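Local coordinates for protein nucleoporin NUP170 (Chaetomium thermophilum, PDB 5HAX) that probably serves as an architectural scaffold component of the nuclear pore complex, built from an N-terminal beta-propeller and a following helical region, at residues 93-98 with 102-107; 233-236 with 241-244; 249-254 with 307-312; 528-533 with 636-641; 534-539 with 629-634. All blocks are in the same frame, centred on the assembly; numbering follows the deposited sequence.

Contact 1 (93-98 with 102-107); sequences FLWDYT and PELIGY
L94 and I105 clasp each other through both backbone polar groups, and this pair is the firm part. L94 N donates to I105 O at 2.9 Å, nearly straight at 172°, and I105 N returns a bond to L94 O at 2.8 Å. Their side chains share one face of this antiparallel hairpin. On the other face the F93 ring lies obliquely beside G106, with F93 CD1 3.7 Å from G106 CA. A beta carbon on G106 would press tightly on that ring, so its absence lets the phenyl sit this close.

Towards the turn the two chains part: the CA atoms of D96 and P102 are 6.0 Å apart, and a water takes over the bonding, accepting from D96 N at 3.0 Å and donating to E103 O. On this solvent side E103 is exposed. P102 CG, 3.1 Å from D96 O, is a close point within this open end. W95 meets L104 through its CB, 3.8 Å from L104 CD2; with CG between the backbone N and the carbonyl carbon (chi1 76°), the indole turns from L104, and its CD1 reaches P102 CG. T98 N bonds to D96 OD1, an Asx turn, and T98 OG1 adds a second bond there.

The pair forms the outer hairpin of a four-stranded antiparallel propeller blade: W95 and L104 meet V62 of helix 60-67, and L94 and I105 pack on L160 of strand 159-170.

Contact 2 (233-236 with 241-244); sequences LYVD and LLYS
Y234 and Y243 exchange two backbone hydrogen bonds, Y243 N to Y234 O at 2.7 Å with an N-H...O angle of 174°, and Y234 N to Y243 O at 2.9 Å. D236 and L241 repeat the exchange next to the turn, D236 N reaching L241 O at 3.0 Å. A water hydrogen-bonds D236 OD2 (2.6 Å) and Y243 OH. The carboxylate is held mainly from the connecting turn, by T238 OG1 at OD1 and by a salt bridge from R239 at OD2.

The alternation of hydrogen-bonded and non-hydrogen-bonded pairs is that of a regular antiparallel hairpin; here it supplies the first two strands of a four-stranded propeller blade that continues into strand 251-255.

On the face of L233 and V235, V235 CG2 touches L242 CD1 at 3.6 Å, the two side chains meeting aslant. L242 has its CG anti to the backbone N (chi1 179°), which, with chi2 near 69°, brings CD1 to 3.4 Å from Y234 O. V180 of strand 178-181 packs on L233, V235 and L242. On the other face Y243 O lies at the edge of the Y234 ring, near its plane, and P298 packs against both tyrosines and D236.

Contact 3 (249-254 with 307-312); sequences STIRTY and LHLMAL
I251 meets L309 and A311 through apolar contact, the whole direct interaction between the two segments. The isoleucine forks. Its CG2 reaches the leucine tip to tip, I251 CG2 to L309 CD2 at 3.8 Å, while the other branch extends to the alanine, I251 CD1 to A311 CB at 4.4 Å. L309 can answer because its CG is anti to the backbone N (chi1 -168°), which carries CD2 towards the isoleucine. The patch is buried but small, 100 Å² over both sides.

No hydrogen bond crosses the gap, and the nearest CA atoms, I251 and A311, are 9.2 Å apart, too far for paired strands. Strand 251-255 spends its backbone in its own sheet, R252 and Y254 bonding to S244 and L242, while strand 307-313 lies between strands 318-324 and 293-298. Charged groups likewise look elsewhere, R252 forming salt bridges with E228 and E267.

H308 and L309 form a classic beta bulge, and H308 packs on L241 and Y243 of the facing sheet. Side chains meeting end to end between separate sheets, with strand 251-255 in one and strand 307-313 in the next along the chain, are characteristic of face-to-face packing of successive blades in a beta-propeller.

Contact 4 (528-533 with 636-641); sequences AALAVA and RNFLEA
F638 inserts its ring beside two residues of helix 522-533, L530 and A533, which are three positions apart and therefore project from neighbouring turns. Both partners lie on the same side of the ring plane but approach obliquely, each near a different border of the ring. L530 CD1 comes to 3.5 Å from F638 CE2 and 3.7 Å from F638 CD2. At the other border A533 CB is 3.6 Å from F638 CE1 and 3.9 Å from F638 CZ. The phenyl thus spans the gap between a branched side chain and a bare methyl.

Torsions on both helices bring this about. F638 has its CG anti to the backbone N (chi1 169°), pointing the ring at the opposite helix, and L530 has the same setting (chi1 175°), which swings its CD1 over to the ring. The small A533 allows close approach, its CA lying 7.9 Å from that of F638. Replacing F638 by an alanine would probably open a gap between the helices and leave L530 CD1 and A533 CB without their shared partner.

Around the pair, within the helical region that follows the propeller, C534 and I646 also touch F638, and helix 549-562 adds F560 against L530 and A556 against A533. No hydrogen bond or charge joins the two segments, so the helices are held here by shape and apolar burial alone.

Contact 5 (534-539 with 629-634); sequences CGQGSD and QENVER
A Schellman motif closes helix 522-533, and the residues just past its end, C534 and G535, lie against R634 of helix 622-640. In the motif G535 N bonds to V532 O and Q536 N to A531 O, and G535 takes a positive phi of 97°. With this backbone a beta carbon would jam against the preceding carbonyl, and it would also collide with R634 NH2.

R634 sets one face of its guanidinium over the carbonyl oxygen of C534: C534 O stands 2.9 Å above the plane, over its centre, and 3.0 Å from R634 CZ. Bends at chi2 and chi3 (64°) fold the side chain into this position. Because the N-H bonds lie in the guanidinium plane, NE and NH1 are near the oxygen yet poorly angled, and no hydrogen bond forms. The attraction is probably electrostatic, between the cation and the carbonyl dipole.

From G535 the chain runs into a type II beta turn within the helical region, S538 N bonding to G535 O at 3.1 Å. Within the turn, Q536 crosses N631 at about a right angle, their amide planes 63° apart. Q536 NE2 and N631 OD1 are 3.7 Å apart, too far for a bond, and Q536 NE2 instead bonds to Y594 OH.

In the fold
Contacts 1, 2 and 3 belong to the propeller, contacts 4 and 5 to the helical region, and contacts 2 and 4 lie on opposite sides of the chain's centre, about 46 Å apart between contact centres. Contacts 1 and 2 are hairpins within blades, dominated by backbone bonding; the first is partly buried, the second buried. Contact 3, buried as well, joins two blades by side chains alone and shares a sheet with contact 2, L242 O meeting Y254 N at 2.8 Å. Contacts 4 and 5 both use helix 622-640: the apolar one is buried, whereas the one involving arginine and amides lies at the surface.

Contact 1 (93-98 with 102-107)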
# COMPACT_ATOMS: atom_id res chain seq x y z
N PHE A 93 -23.51 -12.76 -9.32
CA PHE A 93 -22.55 -13.81 -9.64
C PHE A 93 -21.15 -13.35 -9.27
O PHE A 93 -20.69 -12.31 -9.75
CB PHE A 93 -22.62 -14.17 -11.13
CG PHE A 93 -23.96 -14.71 -11.55
CD1 PHE A 93 -24.27 -16.04 -11.37
CD2 PHE A 93 -24.91 -13.87 -12.12
CE1 PHE A 93 -25.50 -16.54 -11.75
CE2 PHE A 93 -26.14 -14.36 -12.51
CZ PHE A 93 -26.44 -15.70 -12.32
N LEU A 94 -20.47 -14.14 -8.43
CA LEU A 94 -19.10 -13.89 -8.02
C LEU A 94 -18.18 -14.93 -8.65
O LEU A 94 -18.60 -16.04 -8.96
CB LEU A 94 -18.96 -13.95 -6.49
CG LEU A 94 -19.67 -12.92 -5.62
CD1 LEU A 94 -21.18 -13.06 -5.68
CD2 LEU A 94 -19.19 -13.06 -4.18
N TRP A 95 -16.91 -14.56 -8.83
CA TRP A 95 -15.94 -15.51 -9.37
C TRP A 95 -14.53 -15.04 -9.07
O TRP A 95 -14.26 -13.84 -8.98
CB TRP A 95 -16.13 -15.71 -10.87
CG TRP A 95 -15.62 -14.59 -11.73
CD1 TRP A 95 -14.38 -14.48 -12.29
CD2 TRP A 95 -16.35 -13.43 -12.15
NE1 TRP A 95 -14.29 -13.32 -13.02
CE2 TRP A 95 -15.49 -12.66 -12.95
CE3 TRP A 95 -17.65 -12.97 -11.91
CZ2 TRP A 95 -15.89 -11.45 -13.52
CZ3 TRP A 95 -18.04 -11.77 -12.48
CH2 TRP A 95 -17.16 -11.02 -13.27
N ASP A 96 -13.63 -16.01 -8.91
CA ASP A 96 -12.21 -15.75 -8.68
C ASP A 96 -11.53 -15.48 -10.02
O ASP A 96 -11.38 -16.38 -10.84
CB ASP A 96 -11.58 -16.95 -7.97
CG ASP A 96 -10.07 -16.89 -7.92
OD1 ASP A 96 -9.51 -15.77 -7.91
OD2 ASP A 96 -9.44 -17.97 -7.89
N TYR A 97 -11.12 -14.23 -10.24
CA TYR A 97 -10.57 -13.85 -11.53
C TYR A 97 -9.12 -14.30 -11.72
O TYR A 97 -8.63 -14.26 -12.85
CB TYR A 97 -10.66 -12.33 -11.74
CG TYR A 97 -9.88 -11.48 -10.75
CD1 TYR A 97 -8.51 -11.34 -10.85
CD2 TYR A 97 -10.54 -10.80 -9.73
CE1 TYR A 97 -7.80 -10.57 -9.95
CE2 TYR A 97 -9.84 -10.02 -8.83
CZ TYR A 97 -8.47 -9.91 -8.95
OH TYR A 97 -7.77 -9.13 -8.05
N THR A 98 -8.44 -14.73 -10.66
CA THR A 98 -7.10 -15.29 -10.81
C THR A 98 -7.13 -16.71 -11.35
O THR A 98 -6.13 -17.17 -11.91
CB THR A 98 -6.36 -15.27 -9.47
OG1 THR A 98 -6.89 -16.29 -8.61
CG2 THR A 98 -6.48 -13.91 -8.79
N PRO A 102 -12.75 -20.20 -13.91
CA PRO A 102 -13.49 -20.12 -12.65
C PRO A 102 -14.90 -20.68 -12.76
O PRO A 102 -15.52 -20.67 -13.83
CB PRO A 102 -13.53 -18.61 -12.35
CG PRO A 102 -12.53 -17.99 -13.28
CD PRO A 102 -12.46 -18.87 -14.47
N GLU A 103 -15.41 -21.16 -11.63
CA GLU A 103 -16.82 -21.48 -11.48
C GLU A 103 -17.54 -20.28 -10.88
O GLU A 103 -16.99 -19.58 -10.02
CB GLU A 103 -17.02 -22.71 -10.59
CG GLU A 103 -16.71 -22.50 -9.11
CD GLU A 103 -17.08 -23.70 -8.26
OE1 GLU A 103 -17.19 -24.81 -8.81
OE2 GLU A 103 -17.26 -23.52 -7.03
N LEU A 104 -18.77 -20.04 -11.34
CA LEU A 104 -19.54 -18.88 -10.92
C LEU A 104 -20.31 -19.20 -9.64
O LEU A 104 -21.10 -20.15 -9.60
CB LEU A 104 -20.50 -18.44 -12.02
CG LEU A 104 -19.87 -18.01 -13.34
CD1 LEU A 104 -20.95 -17.62 -14.34
CD2 LEU A 104 -18.90 -16.85 -13.14
N ILE A 105 -20.07 -18.41 -8.59
CA ILE A 105 -20.83 -18.49 -7.35
C ILE A 105 -22.10 -17.66 -7.56
O ILE A 105 -22.06 -16.43 -7.52
CB ILE A 105 -20.02 -17.99 -6.15
CG1 ILE A 105 -18.74 -18.82 -6.00
CG2 ILE A 105 -20.86 -18.07 -4.88
CD1 ILE A 105 -17.79 -18.28 -4.96
N GLY A 106 -23.23 -18.33 -7.78
CA GLY A 106 -24.48 -17.64 -8.04
C GLY A 106 -25.30 -17.44 -6.77
O GLY A 106 -25.35 -18.31 -5.91
N TYR A 107 -25.93 -16.27 -6.69
CA TYR A 107 -26.84 -15.95 -5.59
C TYR A 107 -28.03 -15.20 -6.19
O TYR A 107 -27.88 -14.07 -6.65
CB TYR A 107 -26.16 -15.11 -4.51
CG TYR A 107 -27.12 -14.59 -3.47
CD1 TYR A 107 -27.62 -13.30 -3.54
CD2 TYR A 107 -27.53 -15.39 -2.41
CE1 TYR A 107 -28.51 -12.82 -2.59
CE2 TYR A 107 -28.41 -14.93 -1.46
CZ TYR A 107 -28.89 -13.64 -1.55
OH TYR A 107 -29.77 -13.17 -0.60
O HOH W 1 -14.71 -18.82 -8.55

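Contact 2 (233-236 with 241-244)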
# COMPACT_ATOMS: atom_id res chain seq x y z
N LEU A 233 -18.76 7.44 -1.36
CA LEU A 233 -18.49 7.44 0.08
C LEU A 233 -17.08 6.92 0.32
O LEU A 233 -16.61 6.03 -0.39
CB LEU A 233 -19.49 6.55 0.85
CG LEU A 233 -20.92 7.04 1.07
CD1 LEU A 233 -21.67 6.03 1.93
CD2 LEU A 233 -20.94 8.41 1.73
N TYR A 234 -16.41 7.47 1.34
CA TYR A 234 -15.01 7.16 1.60
C TYR A 234 -14.73 7.15 3.10
O TYR A 234 -15.14 8.07 3.81
CB TYR A 234 -14.09 8.18 0.91
CG TYR A 234 -14.51 8.51 -0.51
CD1 TYR A 234 -15.47 9.48 -0.77
CD2 TYR A 234 -13.96 7.84 -1.60
CE1 TYR A 234 -15.87 9.78 -2.05
CE2 TYR A 234 -14.34 8.14 -2.89
CZ TYR A 234 -15.30 9.11 -3.11
OH TYR A 234 -15.69 9.41 -4.39
N VAL A 235 -14.02 6.12 3.57
CA VAL A 235 -13.76 5.89 4.99
C VAL A 235 -12.29 6.12 5.28
O VAL A 235 -11.42 5.78 4.46
CB VAL A 235 -14.17 4.46 5.41
CG1 VAL A 235 -13.76 4.19 6.86
CG2 VAL A 235 -15.66 4.25 5.22
N ASP A 236 -12.00 6.69 6.45
CA ASP A 236 -10.63 6.75 6.99
C ASP A 236 -10.68 6.31 8.45
O ASP A 236 -11.00 7.11 9.34
CB ASP A 236 -10.03 8.15 6.85
CG ASP A 236 -8.59 8.21 7.34
OD1 ASP A 236 -8.01 7.14 7.63
OD2 ASP A 236 -8.04 9.33 7.43
N LEU A 241 -13.16 8.99 10.47
CA LEU A 241 -13.89 9.91 9.61
C LEU A 241 -14.56 9.16 8.46
O LEU A 241 -14.16 8.07 8.07
CB LEU A 241 -12.96 10.98 9.04
CG LEU A 241 -12.32 11.94 10.04
CD1 LEU A 241 -11.42 12.93 9.32
CD2 LEU A 241 -13.38 12.67 10.86
N LEU A 242 -15.62 9.79 7.95
CA LEU A 242 -16.34 9.35 6.77
C LEU A 242 -16.57 10.56 5.88
O LEU A 242 -17.00 11.61 6.37
CB LEU A 242 -17.68 8.70 7.16
CG LEU A 242 -18.59 8.19 6.04
CD1 LEU A 242 -17.99 6.98 5.35
CD2 LEU A 242 -19.96 7.85 6.61
N TYR A 243 -16.26 10.44 4.59
CA TYR A 243 -16.41 11.52 3.63
C TYR A 243 -17.45 11.14 2.58
O TYR A 243 -17.53 9.98 2.16
CB TYR A 243 -15.10 11.83 2.91
CG TYR A 243 -13.93 12.18 3.80
CD1 TYR A 243 -13.74 13.47 4.27
CD2 TYR A 243 -12.98 11.21 4.13
CE1 TYR A 243 -12.66 13.79 5.08
CE2 TYR A 243 -11.90 11.52 4.94
CZ TYR A 243 -11.74 12.81 5.40
OH TYR A 243 -10.67 13.13 6.20
N SER A 244 -18.25 12.12 2.15
CA SER A 244 -19.13 11.97 1.01
C SER A 244 -18.82 13.04 -0.03
O SER A 244 -18.47 14.18 0.32
CB SER A 244 -20.61 12.06 1.41
OG SER A 244 -21.03 13.40 1.59
O HOH W 2 -8.75 11.31 5.91

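Contact 3 (249-254 with 307-312)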
# COMPACT_ATOMS: atom_id res chain seq x y z
N SER A 249 -20.24 18.59 -6.31
CA SER A 249 -18.85 18.65 -5.88
C SER A 249 -18.71 19.17 -4.45
O SER A 249 -17.66 19.70 -4.08
CB SER A 249 -18.00 19.50 -6.83
OG SER A 249 -18.07 18.98 -8.15
N THR A 250 -19.75 19.02 -3.63
CA THR A 250 -19.67 19.36 -2.21
C THR A 250 -19.05 18.20 -1.44
O THR A 250 -19.43 17.04 -1.63
CB THR A 250 -21.06 19.67 -1.65
OG1 THR A 250 -21.58 20.84 -2.28
CG2 THR A 250 -21.00 19.89 -0.14
N ILE A 251 -18.10 18.53 -0.56
CA ILE A 251 -17.40 17.56 0.27
C ILE A 251 -17.93 17.70 1.69
O ILE A 251 -17.81 18.77 2.30
CB ILE A 251 -15.88 17.76 0.24
CG1 ILE A 251 -15.35 17.66 -1.20
CG2 ILE A 251 -15.18 16.75 1.14
CD1 ILE A 251 -13.88 18.03 -1.33
N ARG A 252 -18.49 16.61 2.22
CA ARG A 252 -18.98 16.57 3.59
C ARG A 252 -18.13 15.61 4.41
O ARG A 252 -17.79 14.52 3.94
CB ARG A 252 -20.45 16.14 3.63
CG ARG A 252 -21.40 17.16 3.02
CD ARG A 252 -22.83 16.64 2.96
NE ARG A 252 -23.79 17.68 2.60
CZ ARG A 252 -24.08 18.03 1.35
NH1 ARG A 252 -23.49 17.43 0.32
NH2 ARG A 252 -24.97 18.99 1.12
N THR A 253 -17.77 16.02 5.62
CA THR A 253 -16.96 15.22 6.54
C THR A 253 -17.81 14.87 7.76
O THR A 253 -18.44 15.74 8.36
CB THR A 253 -15.70 15.97 6.98
OG1 THR A 253 -14.95 16.37 5.83
CG2 THR A 253 -14.83 15.10 7.89
N TYR A 254 -17.81 13.58 8.11
CA TYR A 254 -18.54 13.07 9.26
C TYR A 254 -17.55 12.40 10.21
O TYR A 254 -16.59 11.76 9.76
CB TYR A 254 -19.62 12.07 8.85
CG TYR A 254 -20.65 12.62 7.89
CD1 TYR A 254 -20.37 12.76 6.54
CD2 TYR A 254 -21.91 12.98 8.34
CE1 TYR A 254 -21.31 13.25 5.66
CE2 TYR A 254 -22.87 13.47 7.46
CZ TYR A 254 -22.56 13.61 6.13
OH TYR A 254 -23.50 14.10 5.25
N LEU A 307 -2.71 17.02 5.83
CA LEU A 307 -3.44 16.70 4.61
C LEU A 307 -4.32 15.48 4.85
O LEU A 307 -3.81 14.37 5.04
CB LEU A 307 -2.48 16.48 3.45
CG LEU A 307 -1.71 17.72 2.99
CD1 LEU A 307 -0.70 17.35 1.92
CD2 LEU A 307 -2.65 18.80 2.49
N HIS A 308 -5.63 15.68 4.81
CA HIS A 308 -6.61 14.64 5.08
C HIS A 308 -7.15 13.97 3.82
O HIS A 308 -7.60 12.82 3.89
CB HIS A 308 -7.81 15.21 5.85
CG HIS A 308 -7.57 15.37 7.32
ND1 HIS A 308 -6.50 16.06 7.84
CD2 HIS A 308 -8.29 14.93 8.38
CE1 HIS A 308 -6.56 16.04 9.16
NE2 HIS A 308 -7.64 15.36 9.51
N LEU A 309 -7.14 14.66 2.68
CA LEU A 309 -8.00 14.25 1.57
C LEU A 309 -7.43 14.75 0.25
O LEU A 309 -6.93 15.88 0.17
CB LEU A 309 -9.41 14.81 1.78
CG LEU A 309 -10.54 14.27 0.90
CD1 LEU A 309 -10.82 12.82 1.22
CD2 LEU A 309 -11.78 15.13 1.09
N MET A 310 -7.50 13.90 -0.77
CA MET A 310 -7.24 14.29 -2.15
C MET A 310 -8.55 14.33 -2.91
O MET A 310 -9.40 13.45 -2.76
CB MET A 310 -6.27 13.33 -2.84
CG MET A 310 -5.75 13.86 -4.18
SD MET A 310 -4.98 12.60 -5.21
CE MET A 310 -6.43 11.70 -5.78
N ALA A 311 -8.72 15.36 -3.74
CA ALA A 311 -9.89 15.52 -4.59
C ALA A 311 -9.42 15.70 -6.02
O ALA A 311 -8.52 16.50 -6.29
CB ALA A 311 -10.75 16.71 -4.15
N LEU A 312 -10.02 14.94 -6.94
CA LEU A 312 -9.65 14.96 -8.35
C LEU A 312 -10.72 15.69 -9.15
O LEU A 312 -11.91 15.35 -9.05
CB LEU A 312 -9.47 13.54 -8.88
CG LEU A 312 -9.06 13.44 -10.35
CD1 LEU A 312 -7.65 13.99 -10.55
CD2 LEU A 312 -9.14 12.00 -10.84

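Contact 4 (528-533 with 636-641)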
# COMPACT_ATOMS: atom_id res chain seq x y z
N ALA A 528 21.44 -0.90 -4.97
CA ALA A 528 20.61 -1.64 -5.92
C ALA A 528 21.45 -2.65 -6.70
O ALA A 528 21.01 -3.78 -6.92
CB ALA A 528 19.92 -0.67 -6.88
N ALA A 529 22.65 -2.26 -7.11
CA ALA A 529 23.54 -3.19 -7.80
C ALA A 529 23.87 -4.38 -6.91
O ALA A 529 23.82 -5.54 -7.35
CB ALA A 529 24.81 -2.47 -8.24
N LEU A 530 24.20 -4.12 -5.65
CA LEU A 530 24.46 -5.20 -4.71
C LEU A 530 23.26 -6.12 -4.60
O LEU A 530 23.40 -7.35 -4.63
CB LEU A 530 24.82 -4.62 -3.34
CG LEU A 530 25.00 -5.62 -2.20
CD1 LEU A 530 26.11 -6.60 -2.52
CD2 LEU A 530 25.27 -4.89 -0.89
N ALA A 531 22.06 -5.55 -4.48
CA ALA A 531 20.85 -6.36 -4.37
C ALA A 531 20.64 -7.22 -5.61
O ALA A 531 20.40 -8.43 -5.50
CB ALA A 531 19.64 -5.46 -4.13
N VAL A 532 20.73 -6.61 -6.80
CA VAL A 532 20.59 -7.38 -8.03
C VAL A 532 21.66 -8.46 -8.11
O VAL A 532 21.38 -9.61 -8.48
CB VAL A 532 20.65 -6.44 -9.26
CG1 VAL A 532 20.68 -7.25 -10.55
CG2 VAL A 532 19.47 -5.48 -9.25
N ALA A 533 22.90 -8.12 -7.76
CA ALA A 533 23.97 -9.10 -7.76
C ALA A 533 23.65 -10.28 -6.85
O ALA A 533 24.07 -11.41 -7.13
CB ALA A 533 25.29 -8.45 -7.33
N ARG A 636 26.19 -12.83 2.30
CA ARG A 636 27.47 -13.34 2.76
C ARG A 636 28.15 -14.17 1.68
O ARG A 636 29.35 -14.00 1.41
CB ARG A 636 27.29 -14.16 4.04
CG ARG A 636 27.35 -13.34 5.31
CD ARG A 636 26.73 -14.07 6.49
NE ARG A 636 27.21 -15.44 6.63
CZ ARG A 636 28.43 -15.78 7.03
NH1 ARG A 636 28.77 -17.06 7.13
NH2 ARG A 636 29.32 -14.84 7.32
N ASN A 637 27.40 -15.08 1.06
CA ASN A 637 27.95 -15.89 -0.02
C ASN A 637 28.50 -15.02 -1.14
O ASN A 637 29.53 -15.35 -1.75
CB ASN A 637 26.88 -16.84 -0.55
CG ASN A 637 27.37 -17.70 -1.70
OD1 ASN A 637 28.53 -18.12 -1.73
ND2 ASN A 637 26.49 -17.95 -2.66
N PHE A 638 27.83 -13.90 -1.43
CA PHE A 638 28.29 -13.02 -2.49
C PHE A 638 29.62 -12.37 -2.13
O PHE A 638 30.50 -12.22 -2.99
CB PHE A 638 27.24 -11.95 -2.78
CG PHE A 638 27.73 -10.84 -3.66
CD1 PHE A 638 27.78 -11.00 -5.04
CD2 PHE A 638 28.14 -9.63 -3.12
CE1 PHE A 638 28.23 -9.99 -5.86
CE2 PHE A 638 28.59 -8.61 -3.93
CZ PHE A 638 28.63 -8.79 -5.30
N LEU A 639 29.79 -11.98 -0.87
CA LEU A 639 31.04 -11.35 -0.45
C LEU A 639 32.20 -12.35 -0.46
O LEU A 639 33.33 -11.99 -0.79
CB LEU A 639 30.88 -10.73 0.94
CG LEU A 639 29.81 -9.64 1.07
CD1 LEU A 639 29.75 -9.13 2.50
CD2 LEU A 639 30.07 -8.48 0.11
N GLU A 640 31.92 -13.61 -0.10
CA GLU A 640 32.98 -14.61 -0.08
C GLU A 640 33.46 -14.94 -1.49
O GLU A 640 34.66 -15.02 -1.75
CB GLU A 640 32.50 -15.88 0.62
CG GLU A 640 32.33 -15.74 2.13
CD GLU A 640 33.55 -15.16 2.81
OE1 GLU A 640 34.67 -15.65 2.53
OE2 GLU A 640 33.40 -14.22 3.61
N ALA A 641 32.52 -15.14 -2.42
CA ALA A 641 32.87 -15.47 -3.79
C ALA A 641 33.60 -14.33 -4.50
O ALA A 641 34.12 -14.56 -5.60
CB ALA A 641 31.61 -15.84 -4.57

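Contact 5 (534-539 with 629-634)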
# COMPACT_ATOMS: atom_id res chain seq x y z
N CYS A 534 22.90 -10.05 -5.77
CA CYS A 534 22.51 -11.10 -4.84
C CYS A 534 21.23 -11.81 -5.25
O CYS A 534 20.71 -12.62 -4.48
CB CYS A 534 22.36 -10.51 -3.43
SG CYS A 534 23.92 -9.98 -2.69
N GLY A 535 20.70 -11.52 -6.44
CA GLY A 535 19.53 -12.20 -6.95
C GLY A 535 18.21 -11.49 -6.75
O GLY A 535 17.17 -12.04 -7.13
N GLN A 536 18.22 -10.30 -6.16
CA GLN A 536 16.98 -9.56 -5.98
C GLN A 536 16.46 -9.07 -7.33
O GLN A 536 17.23 -8.64 -8.19
CB GLN A 536 17.18 -8.38 -5.03
CG GLN A 536 17.59 -8.79 -3.62
CD GLN A 536 16.46 -9.44 -2.85
OE1 GLN A 536 15.36 -9.62 -3.36
NE2 GLN A 536 16.73 -9.79 -1.60
N GLY A 537 15.14 -9.13 -7.50
CA GLY A 537 14.53 -8.90 -8.79
C GLY A 537 14.47 -10.12 -9.68
O GLY A 537 13.74 -10.11 -10.68
N SER A 538 15.21 -11.19 -9.35
CA SER A 538 15.23 -12.39 -10.18
C SER A 538 13.98 -13.24 -9.99
O SER A 538 13.72 -14.11 -10.84
CB SER A 538 16.46 -13.24 -9.86
OG SER A 538 16.48 -14.42 -10.64
N ASP A 539 13.21 -13.03 -8.92
CA ASP A 539 11.91 -13.67 -8.81
C ASP A 539 11.02 -13.37 -10.00
O ASP A 539 9.97 -14.01 -10.16
CB ASP A 539 11.21 -13.23 -7.52
CG ASP A 539 11.94 -13.70 -6.26
OD1 ASP A 539 12.71 -14.68 -6.35
OD2 ASP A 539 11.73 -13.10 -5.19
N GLN A 629 16.97 -14.81 6.93
CA GLN A 629 18.23 -15.53 7.05
C GLN A 629 18.79 -15.90 5.68
O GLN A 629 19.99 -15.75 5.43
CB GLN A 629 18.04 -16.79 7.90
CG GLN A 629 19.29 -17.64 8.02
CD GLN A 629 19.13 -18.78 8.99
OE1 GLN A 629 19.99 -19.01 9.84
NE2 GLN A 629 18.02 -19.51 8.87
N GLU A 630 17.93 -16.39 4.78
CA GLU A 630 18.39 -16.72 3.43
C GLU A 630 18.97 -15.49 2.74
O GLU A 630 20.02 -15.58 2.09
CB GLU A 630 17.23 -17.29 2.62
CG GLU A 630 16.78 -18.67 3.07
CD GLU A 630 15.58 -19.17 2.28
OE1 GLU A 630 15.10 -18.44 1.39
OE2 GLU A 630 15.11 -20.29 2.56
N ASN A 631 18.30 -14.34 2.87
CA ASN A 631 18.81 -13.12 2.25
C ASN A 631 20.16 -12.73 2.83
O ASN A 631 21.08 -12.36 2.08
CB ASN A 631 17.80 -11.98 2.43
CG ASN A 631 16.57 -12.15 1.56
OD1 ASN A 631 16.59 -12.85 0.56
ND2 ASN A 631 15.49 -11.48 1.95
N VAL A 632 20.31 -12.79 4.16
CA VAL A 632 21.59 -12.47 4.78
C VAL A 632 22.67 -13.43 4.29
O VAL A 632 23.80 -13.02 4.01
CB VAL A 632 21.46 -12.51 6.32
CG1 VAL A 632 22.82 -12.38 6.99
CG2 VAL A 632 20.53 -11.40 6.80
N GLU A 633 22.34 -14.72 4.19
CA GLU A 633 23.33 -15.71 3.79
C GLU A 633 23.74 -15.53 2.33
O GLU A 633 24.93 -15.67 2.00
CB GLU A 633 22.78 -17.12 4.02
CG GLU A 633 22.76 -17.53 5.49
CD GLU A 633 24.15 -17.69 6.08
OE1 GLU A 633 24.27 -17.79 7.32
OE2 GLU A 633 25.13 -17.70 5.30
N ARG A 634 22.79 -15.24 1.45
CA ARG A 634 23.14 -14.99 0.05
C ARG A 634 24.04 -13.77 -0.07
O ARG A 634 24.94 -13.73 -0.92
CB ARG A 634 21.88 -14.82 -0.80
CG ARG A 634 21.32 -16.13 -1.34
CD ARG A 634 20.63 -15.94 -2.69
NE ARG A 634 21.56 -15.50 -3.73
CZ ARG A 634 21.30 -15.55 -5.04
NH1 ARG A 634 22.21 -15.12 -5.91
NH2 ARG A 634 20.14 -16.02 -5.47